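Local coordinates for ABC transporter substrate-binding protein (Streptococcus pneumoniae, PDB 4OHN), which binds histidine in a cleft between two lobes and probably passes amino acids to an ABC uptake transporter, at residues 162-167 against 174-179; 23-28 against 128-133; 12-15 against 19-22; 46-51 against 80-85; 89-92 against 96-99. All coordinates share one frame; numbering follows the deposited sequence.

Interaction 1 of 5, residues 162-167 against 174-179; sequences NEALID and DGLLID. With HIS (histidine), chain B.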
# COMPACT_ATOMS: atom_id res chain seq x y z
N ASN A 162 -7.65 -8.60 -4.07
CA ASN A 162 -9.03 -9.07 -4.06
C ASN A 162 -9.14 -10.42 -4.73
O ASN A 162 -9.84 -11.32 -4.24
CB ASN A 162 -9.94 -8.06 -4.73
CG ASN A 162 -9.89 -6.74 -4.05
OD1 ASN A 162 -8.82 -6.15 -3.95
ND2 ASN A 162 -11.02 -6.28 -3.57
N GLU A 163 -8.47 -10.59 -5.86
CA GLU A 163 -8.48 -11.88 -6.52
C GLU A 163 -7.80 -12.93 -5.68
O GLU A 163 -8.27 -14.06 -5.58
CB GLU A 163 -7.80 -11.79 -7.89
CG GLU A 163 -7.91 -13.08 -8.66
CD GLU A 163 -7.02 -13.17 -9.87
OE1 GLU A 163 -6.30 -12.20 -10.20
OE2 GLU A 163 -7.05 -14.24 -10.53
N ALA A 164 -6.65 -12.58 -5.09
CA ALA A 164 -5.94 -13.52 -4.24
C ALA A 164 -6.83 -14.00 -3.09
O ALA A 164 -6.82 -15.17 -2.70
CB ALA A 164 -4.69 -12.88 -3.69
N LEU A 165 -7.62 -13.09 -2.53
CA LEU A 165 -8.51 -13.41 -1.43
C LEU A 165 -9.68 -14.31 -1.87
O LEU A 165 -10.07 -15.20 -1.11
CB LEU A 165 -9.03 -12.13 -0.77
CG LEU A 165 -7.99 -11.51 0.17
CD1 LEU A 165 -8.29 -10.02 0.40
CD2 LEU A 165 -7.91 -12.25 1.49
N ILE A 166 -10.22 -14.11 -3.07
CA ILE A 166 -11.20 -15.05 -3.60
C ILE A 166 -10.56 -16.43 -3.75
O ILE A 166 -11.19 -17.46 -3.47
CB ILE A 166 -11.82 -14.53 -4.92
CG1 ILE A 166 -12.64 -13.26 -4.66
CG2 ILE A 166 -12.70 -15.59 -5.59
CD1 ILE A 166 -13.80 -13.42 -3.72
N ASP A 167 -9.31 -16.47 -4.18
CA ASP A 167 -8.65 -17.76 -4.31
C ASP A 167 -8.42 -18.42 -2.94
O ASP A 167 -8.60 -19.64 -2.81
CB ASP A 167 -7.34 -17.66 -5.11
CG ASP A 167 -7.57 -17.71 -6.61
OD1 ASP A 167 -8.70 -17.45 -7.08
OD2 ASP A 167 -6.61 -18.04 -7.35
N ASP A 174 -3.49 -21.71 0.20
CA ASP A 174 -3.66 -21.98 1.63
C ASP A 174 -3.36 -20.79 2.52
O ASP A 174 -3.86 -20.70 3.64
CB ASP A 174 -2.75 -23.15 2.03
CG ASP A 174 -3.10 -24.42 1.29
OD1 ASP A 174 -4.27 -24.83 1.42
OD2 ASP A 174 -2.23 -24.98 0.59
N GLY A 175 -2.50 -19.90 2.03
CA GLY A 175 -2.13 -18.70 2.77
C GLY A 175 -1.86 -17.58 1.78
O GLY A 175 -1.43 -17.82 0.67
N LEU A 176 -2.07 -16.37 2.23
CA LEU A 176 -1.85 -15.17 1.44
C LEU A 176 -0.98 -14.19 2.22
O LEU A 176 -1.30 -13.84 3.35
CB LEU A 176 -3.20 -14.51 1.09
CG LEU A 176 -3.14 -13.17 0.35
CD1 LEU A 176 -2.38 -13.26 -0.96
CD2 LEU A 176 -4.59 -12.67 0.13
N LEU A 177 0.13 -13.80 1.60
CA LEU A 177 1.01 -12.77 2.16
C LEU A 177 0.48 -11.40 1.75
O LEU A 177 0.39 -11.12 0.55
CB LEU A 177 2.43 -12.99 1.66
CG LEU A 177 3.54 -12.10 2.24
CD1 LEU A 177 3.66 -12.31 3.75
CD2 LEU A 177 4.86 -12.40 1.56
N ILE A 178 0.14 -10.56 2.70
CA ILE A 178 -0.62 -9.35 2.44
C ILE A 178 -0.39 -8.30 3.52
O ILE A 178 -0.06 -8.61 4.66
CB ILE A 178 -2.13 -9.71 2.31
CG1 ILE A 178 -3.00 -8.49 1.96
CG2 ILE A 178 -2.63 -10.40 3.56
CD1 ILE A 178 -4.43 -8.87 1.58
N ASP A 179 -0.55 -7.03 3.18
CA ASP A 179 -0.47 -5.95 4.14
C ASP A 179 -1.52 -6.08 5.23
O ASP A 179 -2.69 -6.29 4.96
CB ASP A 179 -0.65 -4.60 3.42
CG ASP A 179 0.31 -4.42 2.30
OD1 ASP A 179 0.19 -5.14 1.30
OD2 ASP A 179 1.19 -3.55 2.42
N HIS B . 2.30 -2.05 0.48
CA HIS B . 2.47 -2.91 -0.72
C HIS B . 3.34 -2.22 -1.75
O HIS B . 3.75 -1.06 -1.53
CB HIS B . 1.12 -3.40 -1.30
CG HIS B . 0.32 -2.42 -2.10
ND1 HIS B . -0.41 -2.83 -3.20
CD2 HIS B . 0.04 -1.10 -1.95
CE1 HIS B . -1.08 -1.81 -3.70
NE2 HIS B . -0.82 -0.74 -2.95
OXT HIS B . 3.62 -2.87 -2.78

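Interaction 2 of 5, residues 23-28 against 128-133; sequences GFDSTF and GAQAGS. With HIS (histidine), chain B.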
# COMPACT_ATOMS: atom_id res chain seq x y z
N GLY A 23 -1.03 8.07 -8.98
CA GLY A 23 -1.35 6.71 -9.33
C GLY A 23 -1.57 5.83 -8.10
O GLY A 23 -0.95 6.01 -7.07
N PHE A 24 -2.47 4.86 -8.26
CA PHE A 24 -2.89 3.98 -7.18
C PHE A 24 -3.51 2.71 -7.71
O PHE A 24 -4.10 2.70 -8.77
CB PHE A 24 -3.83 4.70 -6.19
CG PHE A 24 -5.22 4.99 -6.74
CD1 PHE A 24 -5.40 5.85 -7.81
CD2 PHE A 24 -6.32 4.39 -6.17
CE1 PHE A 24 -6.68 6.09 -8.31
CE2 PHE A 24 -7.59 4.63 -6.68
CZ PHE A 24 -7.76 5.46 -7.74
N ASP A 25 -3.38 1.64 -6.93
CA ASP A 25 -4.10 0.39 -7.12
C ASP A 25 -5.49 0.62 -6.53
O ASP A 25 -5.63 0.76 -5.32
CB ASP A 25 -3.34 -0.71 -6.35
CG ASP A 25 -4.08 -2.04 -6.21
OD1 ASP A 25 -5.27 -2.19 -6.62
OD2 ASP A 25 -3.45 -2.96 -5.61
N SER A 26 -6.51 0.68 -7.38
CA SER A 26 -7.85 1.04 -6.94
C SER A 26 -8.61 -0.07 -6.23
O SER A 26 -9.80 0.07 -5.98
CB SER A 26 -8.68 1.59 -8.09
OG SER A 26 -8.88 0.56 -9.03
N THR A 27 -7.92 -1.15 -5.86
CA THR A 27 -8.48 -2.12 -4.94
C THR A 27 -7.86 -2.06 -3.55
O THR A 27 -8.29 -2.81 -2.68
CB THR A 27 -8.30 -3.57 -5.45
OG1 THR A 27 -6.93 -3.98 -5.43
CG2 THR A 27 -8.86 -3.77 -6.82
N PHE A 28 -6.86 -1.20 -3.32
CA PHE A 28 -6.08 -1.32 -2.09
C PHE A 28 -6.73 -0.60 -0.89
O PHE A 28 -6.39 0.53 -0.54
CB PHE A 28 -4.64 -0.87 -2.31
CG PHE A 28 -3.71 -1.33 -1.20
CD1 PHE A 28 -3.29 -2.64 -1.14
CD2 PHE A 28 -3.29 -0.47 -0.21
CE1 PHE A 28 -2.47 -3.08 -0.13
CE2 PHE A 28 -2.47 -0.91 0.81
CZ PHE A 28 -2.06 -2.23 0.85
N GLY A 128 -0.02 -17.52 -1.82
CA GLY A 128 -0.28 -16.47 -2.80
C GLY A 128 0.29 -15.13 -2.36
O GLY A 128 0.56 -14.89 -1.19
N ALA A 129 0.44 -14.23 -3.33
CA ALA A 129 0.98 -12.88 -3.11
C ALA A 129 0.54 -11.98 -4.25
O ALA A 129 0.23 -12.44 -5.35
CB ALA A 129 2.51 -12.90 -3.06
N GLN A 130 0.55 -10.67 -3.98
CA GLN A 130 0.38 -9.69 -5.04
C GLN A 130 1.70 -9.50 -5.76
O GLN A 130 2.73 -9.22 -5.15
CB GLN A 130 -0.12 -8.35 -4.48
CG GLN A 130 -0.27 -7.31 -5.59
CD GLN A 130 -0.73 -5.94 -5.10
OE1 GLN A 130 -0.19 -5.40 -4.10
NE2 GLN A 130 -1.67 -5.35 -5.81
N ALA A 131 1.67 -9.67 -7.07
CA ALA A 131 2.88 -9.74 -7.87
C ALA A 131 3.76 -8.54 -7.71
O ALA A 131 4.98 -8.67 -7.60
CB ALA A 131 2.54 -9.93 -9.38
N GLY A 132 3.15 -7.36 -7.70
CA GLY A 132 3.91 -6.10 -7.66
C GLY A 132 4.16 -5.57 -6.26
O GLY A 132 4.60 -4.44 -6.09
N SER A 133 3.84 -6.38 -5.26
CA SER A 133 3.90 -5.90 -3.88
C SER A 133 5.27 -5.99 -3.22
O SER A 133 6.12 -6.81 -3.57
CB SER A 133 2.92 -6.67 -3.00
OG SER A 133 3.33 -8.01 -2.77
N HIS B . 2.30 -2.05 0.48
CA HIS B . 2.47 -2.91 -0.72
C HIS B . 3.34 -2.22 -1.75
O HIS B . 3.75 -1.06 -1.53
CB HIS B . 1.12 -3.40 -1.30
CG HIS B . 0.32 -2.42 -2.10
ND1 HIS B . -0.41 -2.83 -3.20
CD2 HIS B . 0.04 -1.10 -1.95
CE1 HIS B . -1.08 -1.81 -3.70
NE2 HIS B . -0.82 -0.74 -2.95
OXT HIS B . 3.62 -2.87 -2.78

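Interaction 3 of 5, residues 12-15 against 19-22; sequences SKYQ and SITI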
# COMPACT_ATOMS: atom_id res chain seq x y z
N SER A 12 6.95 23.80 -10.09
CA SER A 12 6.36 25.01 -10.63
C SER A 12 5.24 24.69 -11.62
O SER A 12 4.27 25.44 -11.71
CB SER A 12 7.41 25.93 -11.28
OG SER A 12 7.96 25.36 -12.45
N LYS A 13 5.36 23.58 -12.34
CA LYS A 13 4.32 23.13 -13.26
C LYS A 13 3.07 22.67 -12.49
O LYS A 13 1.96 23.06 -12.85
CB LYS A 13 4.83 21.99 -14.14
CG LYS A 13 3.76 21.27 -14.96
CD LYS A 13 4.32 19.99 -15.58
CE LYS A 13 3.20 19.04 -16.00
NZ LYS A 13 3.73 17.76 -16.55
N TYR A 14 3.24 21.84 -11.46
CA TYR A 14 2.07 21.39 -10.71
C TYR A 14 1.35 22.58 -10.10
O TYR A 14 0.12 22.67 -10.12
CB TYR A 14 2.45 20.41 -9.59
CG TYR A 14 3.35 19.28 -10.04
CD1 TYR A 14 3.03 18.52 -11.15
CD2 TYR A 14 4.53 18.99 -9.37
CE1 TYR A 14 3.86 17.52 -11.58
CE2 TYR A 14 5.37 17.99 -9.78
CZ TYR A 14 5.02 17.26 -10.88
OH TYR A 14 5.83 16.23 -11.32
N GLN A 15 2.14 23.51 -9.56
CA GLN A 15 1.59 24.69 -8.92
C GLN A 15 0.84 25.59 -9.91
O GLN A 15 -0.24 26.09 -9.59
CB GLN A 15 2.71 25.44 -8.19
CG GLN A 15 2.27 26.72 -7.48
CD GLN A 15 1.44 26.45 -6.26
OE1 GLN A 15 1.95 26.41 -5.13
NE2 GLN A 15 0.14 26.26 -6.45
N SER A 19 -2.67 21.22 -10.59
CA SER A 19 -3.02 19.82 -10.81
C SER A 19 -1.80 18.93 -10.65
O SER A 19 -0.69 19.32 -11.02
CB SER A 19 -3.58 19.65 -12.21
OG SER A 19 -3.98 18.31 -12.42
N ILE A 20 -2.02 17.74 -10.10
CA ILE A 20 -0.99 16.72 -10.03
C ILE A 20 -1.69 15.38 -10.23
O ILE A 20 -2.83 15.21 -9.78
CB ILE A 20 -0.21 16.80 -8.69
CG1 ILE A 20 1.02 15.91 -8.77
CG2 ILE A 20 -1.12 16.46 -7.52
CD1 ILE A 20 2.06 16.19 -7.73
N THR A 21 -1.01 14.44 -10.89
CA THR A 21 -1.59 13.12 -11.14
C THR A 21 -0.99 12.10 -10.20
O THR A 21 0.22 11.96 -10.09
CB THR A 21 -1.40 12.71 -12.61
OG1 THR A 21 -2.09 13.65 -13.43
CG2 THR A 21 -1.92 11.31 -12.88
N ILE A 22 -1.86 11.37 -9.51
CA ILE A 22 -1.45 10.39 -8.53
C ILE A 22 -1.96 9.01 -8.91
O ILE A 22 -3.15 8.82 -9.13
CB ILE A 22 -1.94 10.79 -7.13
CG1 ILE A 22 -1.44 12.21 -6.78
CG2 ILE A 22 -1.46 9.77 -6.10
CD1 ILE A 22 -1.73 12.63 -5.35

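Interaction 4 of 5, residues 46-51 against 80-85; sequences DLATAV and LIWNGY. With HIS (histidine), chain B; ACT (acetate ion), chain D.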
# COMPACT_ATOMS: atom_id res chain seq x y z
N ASP A 46 -8.05 10.90 1.09
CA ASP A 46 -8.29 12.03 1.98
C ASP A 46 -7.00 12.79 2.31
O ASP A 46 -6.98 14.03 2.30
CB ASP A 46 -8.95 11.52 3.27
CG ASP A 46 -10.41 11.08 3.08
OD1 ASP A 46 -11.01 11.33 2.01
OD2 ASP A 46 -10.94 10.48 4.03
N LEU A 47 -5.93 12.06 2.59
CA LEU A 47 -4.69 12.69 3.01
C LEU A 47 -4.06 13.47 1.85
O LEU A 47 -3.66 14.63 2.04
CB LEU A 47 -3.71 11.66 3.57
CG LEU A 47 -2.38 12.24 4.09
CD1 LEU A 47 -2.60 13.20 5.22
CD2 LEU A 47 -1.47 11.09 4.53
N ALA A 48 -3.99 12.90 0.66
CA ALA A 48 -3.42 13.59 -0.49
C ALA A 48 -4.26 14.81 -0.86
O ALA A 48 -3.74 15.85 -1.22
CB ALA A 48 -3.31 12.67 -1.67
N THR A 49 -5.57 14.67 -0.80
CA THR A 49 -6.46 15.81 -1.07
C THR A 49 -6.13 16.96 -0.11
O THR A 49 -5.98 18.12 -0.53
CB THR A 49 -7.95 15.41 -0.97
OG1 THR A 49 -8.22 14.41 -1.94
CG2 THR A 49 -8.86 16.57 -1.20
N ALA A 50 -6.00 16.65 1.17
CA ALA A 50 -5.71 17.66 2.18
C ALA A 50 -4.31 18.26 2.00
O ALA A 50 -4.11 19.46 2.20
CB ALA A 50 -5.84 17.07 3.57
N VAL A 51 -3.34 17.45 1.61
CA VAL A 51 -2.00 17.97 1.33
C VAL A 51 -2.03 18.97 0.19
O VAL A 51 -1.51 20.09 0.30
CB VAL A 51 -1.02 16.81 1.00
CG1 VAL A 51 0.22 17.30 0.23
CG2 VAL A 51 -0.63 16.07 2.29
N LEU A 80 3.06 10.85 -8.83
CA LEU A 80 3.29 10.27 -7.51
C LEU A 80 2.66 8.91 -7.46
O LEU A 80 1.67 8.65 -8.15
CB LEU A 80 2.63 11.11 -6.43
CG LEU A 80 3.18 12.52 -6.19
CD1 LEU A 80 2.29 13.25 -5.23
CD2 LEU A 80 4.60 12.45 -5.64
N ILE A 81 3.25 8.04 -6.67
CA ILE A 81 2.64 6.79 -6.25
C ILE A 81 2.22 6.98 -4.78
O ILE A 81 3.06 7.22 -3.92
CB ILE A 81 3.59 5.59 -6.38
CG1 ILE A 81 4.11 5.45 -7.82
CG2 ILE A 81 2.91 4.31 -5.90
CD1 ILE A 81 5.26 4.47 -7.97
N TRP A 82 0.93 6.88 -4.51
CA TRP A 82 0.41 7.19 -3.17
C TRP A 82 -0.78 6.28 -2.94
O TRP A 82 -1.88 6.54 -3.45
CB TRP A 82 0.01 8.68 -3.07
CG TRP A 82 -0.20 9.18 -1.67
CD1 TRP A 82 -0.56 8.45 -0.58
CD2 TRP A 82 -0.09 10.54 -1.24
NE1 TRP A 82 -0.65 9.28 0.52
CE2 TRP A 82 -0.38 10.57 0.12
CE3 TRP A 82 0.26 11.73 -1.89
CZ2 TRP A 82 -0.31 11.74 0.86
CZ3 TRP A 82 0.32 12.90 -1.14
CH2 TRP A 82 0.04 12.89 0.21
N ASN A 83 -0.54 5.18 -2.22
CA ASN A 83 -1.51 4.08 -2.10
C ASN A 83 -0.94 3.01 -1.21
O ASN A 83 -0.68 1.88 -1.63
CB ASN A 83 -1.79 3.50 -3.50
CG ASN A 83 -2.86 2.44 -3.54
OD1 ASN A 83 -2.59 1.31 -3.97
ND2 ASN A 83 -4.08 2.79 -3.14
N GLY A 84 -0.73 3.31 0.06
CA GLY A 84 -0.06 2.36 0.93
C GLY A 84 1.24 1.86 0.32
O GLY A 84 1.52 0.65 0.34
N TYR A 85 2.04 2.80 -0.19
CA TYR A 85 3.25 2.45 -0.91
C TYR A 85 4.39 2.27 0.09
O TYR A 85 4.86 3.24 0.71
CB TYR A 85 3.55 3.54 -1.94
CG TYR A 85 4.68 3.28 -2.92
CD1 TYR A 85 4.88 2.05 -3.52
CD2 TYR A 85 5.49 4.32 -3.32
CE1 TYR A 85 5.88 1.85 -4.46
CE2 TYR A 85 6.49 4.13 -4.25
CZ TYR A 85 6.69 2.90 -4.81
OH TYR A 85 7.69 2.77 -5.72
N HIS B . 2.30 -2.05 0.48
CA HIS B . 2.47 -2.91 -0.72
C HIS B . 3.34 -2.22 -1.75
O HIS B . 3.75 -1.06 -1.53
CB HIS B . 1.12 -3.40 -1.30
CG HIS B . 0.32 -2.42 -2.10
ND1 HIS B . -0.41 -2.83 -3.20
CD2 HIS B . 0.04 -1.10 -1.95
CE1 HIS B . -1.08 -1.81 -3.70
NE2 HIS B . -0.82 -0.74 -2.95
OXT HIS B . 3.62 -2.87 -2.78
C ACT D . 8.98 0.19 -7.59
O ACT D . 7.97 0.37 -6.89
OXT ACT D . 9.16 -1.00 -7.94
CH3 ACT D . 9.90 1.31 -7.94

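Interaction 5 of 5, residues 89-92 against 96-99; sequences DERR and AFSN. With HIS (histidine), chain B.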
# COMPACT_ATOMS: atom_id res chain seq x y z
N ASP A 89 14.18 -0.29 0.85
CA ASP A 89 15.51 0.03 0.34
C ASP A 89 15.61 -0.20 -1.15
O ASP A 89 16.21 0.60 -1.86
CB ASP A 89 16.57 -0.83 1.04
CG ASP A 89 16.84 -0.38 2.46
OD1 ASP A 89 16.40 0.71 2.85
OD2 ASP A 89 17.53 -1.13 3.18
N GLU A 90 15.05 -1.31 -1.62
CA GLU A 90 15.04 -1.63 -3.04
C GLU A 90 14.40 -0.50 -3.84
O GLU A 90 14.93 -0.05 -4.85
CB GLU A 90 14.28 -2.95 -3.24
CG GLU A 90 14.35 -3.58 -4.61
CD GLU A 90 13.59 -4.91 -4.66
OE1 GLU A 90 13.86 -5.81 -3.83
OE2 GLU A 90 12.70 -5.06 -5.53
N ARG A 91 13.26 0.00 -3.37
CA ARG A 91 12.56 1.04 -4.10
C ARG A 91 13.30 2.38 -4.07
O ARG A 91 13.19 3.17 -5.00
CB ARG A 91 11.15 1.21 -3.56
CG ARG A 91 10.28 0.04 -3.95
CD ARG A 91 8.94 0.04 -3.28
NE ARG A 91 8.06 -0.97 -3.86
CZ ARG A 91 6.88 -1.30 -3.37
NH1 ARG A 91 6.44 -0.74 -2.25
NH2 ARG A 91 6.15 -2.20 -4.00
N ARG A 92 14.06 2.62 -3.01
CA ARG A 92 14.86 3.85 -2.91
C ARG A 92 15.95 3.93 -3.98
O ARG A 92 16.48 5.01 -4.25
CB ARG A 92 15.46 3.98 -1.51
CG ARG A 92 14.45 4.41 -0.47
CD ARG A 92 15.08 4.55 0.92
NE ARG A 92 14.06 4.71 1.96
CZ ARG A 92 13.43 5.85 2.23
NH1 ARG A 92 13.68 6.96 1.54
NH2 ARG A 92 12.54 5.89 3.20
N ALA A 96 12.16 8.48 -5.22
CA ALA A 96 12.32 9.24 -3.98
C ALA A 96 11.06 9.09 -3.14
O ALA A 96 9.98 8.84 -3.67
CB ALA A 96 12.58 10.70 -4.27
N PHE A 97 11.21 9.24 -1.83
CA PHE A 97 10.09 9.16 -0.90
C PHE A 97 9.96 10.40 -0.03
O PHE A 97 10.93 10.98 0.42
CB PHE A 97 10.22 7.93 0.01
CG PHE A 97 9.96 6.62 -0.68
CD1 PHE A 97 11.01 5.82 -1.07
CD2 PHE A 97 8.68 6.17 -0.90
CE1 PHE A 97 10.78 4.60 -1.70
CE2 PHE A 97 8.43 4.96 -1.53
CZ PHE A 97 9.49 4.16 -1.92
N SER A 98 8.70 10.75 0.23
CA SER A 98 8.36 11.64 1.34
C SER A 98 8.75 10.99 2.66
O SER A 98 9.13 9.82 2.73
CB SER A 98 6.86 11.93 1.36
OG SER A 98 6.13 10.77 1.76
N ASN A 99 8.65 11.76 3.73
CA ASN A 99 8.63 11.18 5.06
C ASN A 99 7.51 10.12 5.12
O ASN A 99 6.49 10.23 4.46
CB ASN A 99 8.39 12.25 6.13
CG ASN A 99 9.60 13.08 6.39
OD1 ASN A 99 10.70 12.74 6.02
ND2 ASN A 99 9.40 14.18 7.08
N HIS B . 2.30 -2.05 0.48
CA HIS B . 2.47 -2.91 -0.72
C HIS B . 3.34 -2.22 -1.75
O HIS B . 3.75 -1.06 -1.53
CB HIS B . 1.12 -3.40 -1.30
CG HIS B . 0.32 -2.42 -2.10
ND1 HIS B . -0.41 -2.83 -3.20
CD2 HIS B . 0.04 -1.10 -1.95
CE1 HIS B . -1.08 -1.81 -3.70
NE2 HIS B . -0.82 -0.74 -2.95
OXT HIS B . 3.62 -2.87 -2.78
O HOH W 1 12.77 9.55 2.23

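Interaction 1 of 5, residues 162-167 against 174-179
The carboxylate oxygen OD2 of D179 accepts a hydrogen bond of 2.7 Å from the amino nitrogen of the bound histidine, HIS N, and two side-chain amides, N104 ND2 and Q106 NE2, approach the same oxygen through weak bonds. The negative group probably balances a positively charged ligand amino group, as the matching aspartate does in other amino-acid-binding proteins of this family. D179 closes strand 175-179, the second strand of a beta-alpha-beta crossover that leaves strand 155-158, climbs through helix 161-169 and passes over strand 127-130. Helix and strand run nearly antiparallel, at 159°, with their axes 8.9 Å apart.

No hydrogen bond joins the two segments; the contact is aliphatic and buried. L176 carries most of it. Its side chain rises toward the helix, with CG anti to the backbone N (chi1 175°). CD1 meets CB of A164 at 3.6 Å, whereas CD2 touches CG of L165 at 3.6 Å, is equally close to CD2 of that leucine and stays near A164 CB. The L165 and L176 side chains cross at about a right angle. L177, between the two inward residues, serves the other face of the sheet and packs on L108, while L165 is also covered by Y182 and Y186 of the next helix, 180-189. Nearer the ligand end of the strand the packing is looser: the extended I178 chain offers its terminal CD1 to CD1 of L165 at 4.2 Å.

Interaction 2 of 5, residues 23-28 against 128-133
D25 and Q130 each open a type I beta turn. In the first turn F28 N returns to D25 O at 3.1 Å; in the second S133 N returns to Q130 O at the same distance. The backbones stay well apart, the nearest pair of CA atoms, those of D25 and G132, being 10.3 Å from each other, and side chains must span the gap. Both CG atoms lie anti to their own backbone N, and the two chains come from opposite directions until Q130 NE2 donates to D25 OD2 at 3.0 Å. The acceptor is met on its syn side, somewhat out of the carboxylate plane, while the donor bond stays in the amide plane; the two planes are 51° apart.

This bond bridges the two lobes of the periplasmic binding protein fold, consistent with a lobe arrangement closed over its ligand. D25 is itself steadied within its turn: OD1 accepts from T27 OG1 and from T27 N, the latter making an Asx turn, both donors lying on one face of the carboxylate. The other end of the Q130 amide serves the ligand, OE1 taking HIS ND1 at 2.7 Å in a nearly straight bond (170°). With NE2 also donating to Q159 O, the amide is fixed in its rotation. The imidazole lies over one face of the F28 ring, HIS CD2 sitting 3.5 Å above the ring centre. S133 OG turns back to Q130 O at 2.7 Å and caps the N terminus of helix 134-141 through Y136 N.

Interaction 3 of 5, residues 12-15 against 19-22
Y14 and S19 are linked backbone to backbone where helix 11-17 gives way to strand 19-24, the first strand of the alpha/beta lobe that begins the protein. The hydrogen bond runs from S19 N to Y14 O, 3.2 Å long, with an N-H...O angle of 151°. A CA-H...O contact lies beside it, Y14 CA to S19 O at 3.5 Å; both form where the start of the strand comes back beside the helix, and S19 O also comes near the edge of the tyrosine ring.

The apolar part is a CH-pi contact. I20 CG1 stands anti to the backbone N (chi1 -169°), which places CD1 squarely over one face of the Y14 ring, 4.0 Å from its centroid and only 10° off the normal. CG1 lies beside it, 4.1 Å from Y14 CD1. L219 of helix 217-232 touches both side chains, so the pair is packed into the lobe and does not merely cover its surface. Strand 19-24 pairs in parallel with strands 58-63 and 80-81. At the far end of the tyrosine, OH is hydrogen-bonded to OD2 of D216.

Interaction 4 of 5, residues 46-51 against 80-85
A48 packs over one face of the W82 indole, and here the contact is tightest. Its CB stands 3.6 Å from the centroid of the indole six-membered ring, 9° off the normal, a CH-pi contact over the face; A48 CA follows at 3.6 Å from CH2. So close an approach of helix 43-53 is consistent with the small side chain at this position. L47 and V51, one helical turn from each other, meet the rim less closely: L47 CD2 lies in the ring plane at the edge, 3.9 Å from CZ2, and V51 CG2 is as far from CH2. With CG anti to the backbone N (chi1 -165°), the indole reaches across to the helix, where its NE1 makes a weak bond to D44 OD1.

The outer side of the helix is different in character. T49 is exposed and faces away from the strand, and D46 turns its carboxylate to K242 in a salt bridge. Past W82 the chain turns to the ligand: N83 OD1 accepts HIS NE2 at 2.9 Å and G84 O accepts HIS N at 2.8 Å. The helix thus packs on W82 and, through D44 OD2, also holds G84 N, while residues 83-85 form part of the ligand pocket of this family 3 solute-binding protein.

Interaction 5 of 5, residues 89-92 against 96-99
R91 and R92 leave the backbone with almost the same first torsion (chi1 -72° and -75°), each with CG anti to the carbonyl carbon, and both run extended as far as NE. Although successive in a short, weakly bonded helical turn, they diverge around the ring of F97. R91 CB touches the ring edge in plane, 3.8 Å from CZ, and the chain then passes on into the ligand cleft. R92 CG meets the neighbouring part of the rim, 3.8 Å from CD1. A turn at the end of the R92 chain lays its guanidinium over that edge, F97 CD1 standing 3.9 Å above the plane and off its centre; the two planes are 62° apart. A water accepts from R92 NH1 at 2.8 Å and donates to F97 O at 3.0 Å, joining the exposed arginine to the strand.

R91 works in the histidine site. Its NH1 donates to HIS O at 2.8 Å and its NH2 to HIS OXT at 2.9 Å, two nearly straight bonds that grip the carboxylate in a paired, edge-on fashion, as in other amino-acid-binding members of the family. NH1 also reaches S86 O, which helps set the group's position.

F97 meets the ring of Y85 as well, while strand 96-97 pairs antiparallel with strand 206-212 and the S98 side chain packs on helix 217-232.

In the fold
From the N terminus, interaction 3 closes a short helix-to-strand loop at the start of the first lobe. Strand 19-24 continues directly into interaction 2, whose long loop ends only in the second lobe at 128-133. Interactions 4 and 5 are nested within that loop, one after the other, and both belong to the first lobe; strand 80-81 lies beside strand 19-24, joining interaction 4 to interactions 2 and 3. Interaction 1 follows later in the second lobe, where strand 175-179 pairs with strand 127-130 of interaction 2. No loops cross. Interactions 1, 2, 4 and 5 converge on the bound histidine, whereas interaction 3 lies about 35 Å from interaction 1, centre to centre.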